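PDB 4Q6U: Rv3651-like N-terminal domain-containing protein from Mycobacterium tuberculosis, which is of unknown biochemical function but probably acts as a sensor, combining a GAF-like N-terminal domain with two PAS-like domains. Local coordinates for residues R151-N156 with L228-L233. Numbering follows the deposited sequence.
Sequences RELNPN and LAQRIL
Gln-230 reaches from helix 228-235 to the backbone carbonyl of Arg-151, a worked example of how one primary amide can bind a loop through both its ends. Its CB is directed at the loop by the bond from CA; the chain leaves with CG anti to the backbone N (chi1 171°) and then bends at chi2, bringing one face of the amide against CG and CD1 of Leu-153. There CD lies 3.8 Å from Leu-153 CD1, the methyl that also approaches Gln-230 OE1 at 3.4 Å. At the tip, NE2 donates to Arg-151 O over 3.2 Å, with an N-H...O angle of 150°; the oxygen lies near the amide plane, whereas NE2 stands above the carbonyl plane, 45° out of it. A water donates to Arg-151 O and to Gln-230 OE1, each at 2.9 Å, bridging them again. The Arg-151 guanidinium turns elsewhere, forming a salt bridge with Asp-258 and a hydrogen bond to Leu-257 O, which tie this loop of the PAS-like middle domain to the C-terminal one. With both amide ends engaged, its rotation should be restrained; the chemistry implies a small, hydrated surface link between domains, a polar grip on one carbonyl with a leucine against the amide face.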
ATOM      1  N   ARG B 151       6.355  -2.294  13.745  1.00 27.61           N
ATOM      2  CA  ARG B 151       5.082  -1.639  13.392  1.00 26.77           C
ATOM      3  C   ARG B 151       5.106  -0.930  12.033  1.00 31.52           C
ATOM      4  O   ARG B 151       4.317  -1.272  11.145  1.00 30.70           O
ATOM      5  CB  ARG B 151       4.673  -0.658  14.511  1.00 30.72           C
ATOM      6  CG  ARG B 151       3.527   0.311  14.190  1.00 39.20           C
ATOM      7  CD  ARG B 151       2.169  -0.372  14.034  1.00 36.70           C
ATOM      8  NE  ARG B 151       1.751  -1.170  15.190  1.00 30.38           N
ATOM      9  CZ  ARG B 151       1.005  -0.717  16.194  1.00 39.68           C
ATOM     10  NH1 ARG B 151       0.601   0.544  16.212  1.00 38.49           N
ATOM     11  NH2 ARG B 151       0.665  -1.528  17.191  1.00 43.77           N
ATOM     12  N   GLU B 152       6.003   0.042  11.856  1.00 30.63           N
ATOM     13  CA  GLU B 152       6.051   0.822  10.613  1.00 27.01           C
ATOM     14  C   GLU B 152       6.475  -0.008   9.399  1.00 23.47           C
ATOM     15  O   GLU B 152       7.398  -0.813   9.478  1.00 27.77           O
ATOM     16  CB  GLU B 152       7.005   2.011  10.768  1.00 34.27           C
ATOM     17  CG  GLU B 152       6.822   2.781  12.062  1.00 52.39           C
ATOM     18  CD  GLU B 152       5.527   3.561  12.099  1.00 70.53           C
ATOM     19  OE1 GLU B 152       5.109   4.071  11.037  1.00 78.99           O
ATOM     20  OE2 GLU B 152       4.926   3.662  13.189  1.00 77.13           O
ATOM     21  N   LEU B 153       5.826   0.235   8.267  1.00 24.34           N
ATOM     22  CA  LEU B 153       6.076  -0.504   7.034  1.00 26.19           C
ATOM     23  C   LEU B 153       6.775   0.372   5.994  1.00 29.55           C
ATOM     24  O   LEU B 153       6.567   1.579   5.954  1.00 34.03           O
ATOM     25  CB  LEU B 153       4.754  -1.032   6.454  1.00 30.96           C
ATOM     26  CG  LEU B 153       3.896  -1.856   7.421  1.00 28.08           C
ATOM     27  CD1 LEU B 153       2.627  -2.317   6.700  1.00 37.90           C
ATOM     28  CD2 LEU B 153       4.661  -3.030   7.952  1.00 27.34           C
ATOM     29  N   ASN B 154       7.571  -0.242   5.132  1.00 28.82           N
ATOM     30  CA  ASN B 154       8.292   0.518   4.116  1.00 31.31           C
ATOM     31  C   ASN B 154       8.129  -0.091   2.738  1.00 35.62           C
ATOM     32  O   ASN B 154       7.697  -1.242   2.631  1.00 31.79           O
ATOM     33  CB  ASN B 154       9.777   0.601   4.491  1.00 31.77           C
ATOM     34  CG  ASN B 154      10.094   1.838   5.290  1.00 29.13           C
ATOM     35  OD1 ASN B 154      10.009   2.955   4.778  1.00 28.77           O
ATOM     36  ND2 ASN B 154      10.462   1.652   6.548  1.00 29.41           N
ATOM     37  N   PRO B 155       8.449   0.683   1.674  1.00 38.45           N
ATOM     38  CA  PRO B 155       8.340   0.188   0.299  1.00 39.58           C
ATOM     39  C   PRO B 155       9.100  -1.104   0.066  1.00 34.60           C
ATOM     40  O   PRO B 155      10.269  -1.213   0.456  1.00 34.77           O
ATOM     41  CB  PRO B 155       8.957   1.319  -0.534  1.00 47.19           C
ATOM     42  CG  PRO B 155       8.710   2.532   0.254  1.00 49.40           C
ATOM     43  CD  PRO B 155       8.756   2.126   1.703  1.00 42.49           C
ATOM     44  N   ASN B 156       8.445  -2.052  -0.595  1.00 33.62           N
ATOM     45  CA  ASN B 156       9.051  -3.335  -0.939  1.00 30.71           C
ATOM     46  C   ASN B 156       9.502  -4.161   0.259  1.00 28.69           C
ATOM     47  O   ASN B 156      10.312  -5.077   0.112  1.00 34.98           O
ATOM     48  CB  ASN B 156      10.235  -3.120  -1.896  1.00 34.92           C
ATOM     49  CG  ASN B 156       9.783  -2.699  -3.281  1.00 54.59           C
ATOM     50  OD1 ASN B 156       9.893  -1.530  -3.663  1.00 54.86           O
ATOM     51  ND2 ASN B 156       9.237  -3.649  -4.031  1.00 60.65           N
ATOM     52  N   LEU B 228      -4.892   2.226   3.850  1.00 24.73           N
ATOM     53  CA  LEU B 228      -6.071   1.801   4.604  1.00 23.63           C
ATOM     54  C   LEU B 228      -5.797   0.472   5.324  1.00 24.07           C
ATOM     55  O   LEU B 228      -6.169   0.297   6.486  1.00 25.54           O
ATOM     56  CB  LEU B 228      -7.268   1.684   3.650  1.00 24.80           C
ATOM     57  CG  LEU B 228      -8.629   1.162   4.137  1.00 30.79           C
ATOM     58  CD1 LEU B 228      -9.159   1.989   5.297  1.00 31.04           C
ATOM     59  CD2 LEU B 228      -9.598   1.227   2.966  1.00 29.80           C
ATOM     60  N   ALA B 229      -5.132  -0.456   4.643  1.00 24.66           N
ATOM     61  CA  ALA B 229      -4.860  -1.759   5.253  1.00 30.24           C
ATOM     62  C   ALA B 229      -4.016  -1.612   6.522  1.00 25.75           C
ATOM     63  O   ALA B 229      -4.253  -2.281   7.537  1.00 25.38           O
ATOM     64  CB  ALA B 229      -4.175  -2.683   4.260  1.00 26.22           C
ATOM     65  N   GLN B 230      -3.027  -0.726   6.474  1.00 25.37           N
ATOM     66  CA  GLN B 230      -2.183  -0.510   7.647  1.00 24.14           C
ATOM     67  C   GLN B 230      -2.996   0.101   8.793  1.00 26.14           C
ATOM     68  O   GLN B 230      -2.783  -0.244   9.946  1.00 27.63           O
ATOM     69  CB  GLN B 230      -0.968   0.369   7.302  1.00 29.45           C
ATOM     70  CG  GLN B 230      -0.123   0.835   8.514  1.00 39.31           C
ATOM     71  CD  GLN B 230       0.681  -0.283   9.198  1.00 51.72           C
ATOM     72  OE1 GLN B 230       0.364  -1.469   9.076  1.00 47.51           O
ATOM     73  NE2 GLN B 230       1.730   0.107   9.929  1.00 47.58           N
ATOM     74  N   ARG B 231      -3.948   0.977   8.480  1.00 23.67           N
ATOM     75  CA  ARG B 231      -4.766   1.563   9.532  1.00 25.79           C
ATOM     76  C   ARG B 231      -5.669   0.493  10.174  1.00 27.58           C
ATOM     77  O   ARG B 231      -5.874   0.480  11.384  1.00 26.68           O
ATOM     78  CB  ARG B 231      -5.587   2.722   8.973  1.00 28.01           C
ATOM     79  CG  ARG B 231      -4.731   3.937   8.611  1.00 27.86           C
ATOM     80  CD  ARG B 231      -5.529   5.018   7.886  1.00 43.41           C
ATOM     81  NE  ARG B 231      -4.738   6.234   7.702  1.00 53.73           N
ATOM     82  CZ  ARG B 231      -4.569   7.166   8.638  1.00 58.01           C
ATOM     83  NH1 ARG B 231      -5.141   7.030   9.830  1.00 56.48           N
ATOM     84  NH2 ARG B 231      -3.830   8.235   8.386  1.00 55.27           N
ATOM     85  N   ILE B 232      -6.178  -0.411   9.351  1.00 21.07           N
ATOM     86  CA  ILE B 232      -6.968  -1.536   9.837  1.00 21.39           C
ATOM     87  C   ILE B 232      -6.080  -2.464  10.701  1.00 24.14           C
ATOM     88  O   ILE B 232      -6.458  -2.862  11.798  1.00 25.32           O
ATOM     89  CB  ILE B 232      -7.603  -2.299   8.645  1.00 25.42           C
ATOM     90  CG1 ILE B 232      -8.623  -1.383   7.918  1.00 21.03           C
ATOM     91  CG2 ILE B 232      -8.303  -3.567   9.113  1.00 24.30           C
ATOM     92  CD1 ILE B 232      -9.150  -1.975   6.641  1.00 23.45           C
ATOM     93  N   LEU B 233      -4.883  -2.762  10.217  1.00 21.49           N
ATOM     94  CA  LEU B 233      -3.983  -3.655  10.946  1.00 20.94           C
ATOM     95  C   LEU B 233      -3.639  -3.088  12.324  1.00 22.87           C
ATOM     96  O   LEU B 233      -3.642  -3.807  13.335  1.00 31.76           O
ATOM     97  CB  LEU B 233      -2.710  -3.885  10.117  1.00 27.94           C
ATOM     98  CG  LEU B 233      -2.148  -5.293  10.013  1.00 44.23           C
ATOM     99  CD1 LEU B 233      -3.219  -6.246   9.500  1.00 45.00           C
ATOM    100  CD2 LEU B 233      -0.959  -5.276   9.074  1.00 42.26           C
TER
HETATM  101  O   HOH W   1       1.929  -2.866  11.064  1.00 39.98           O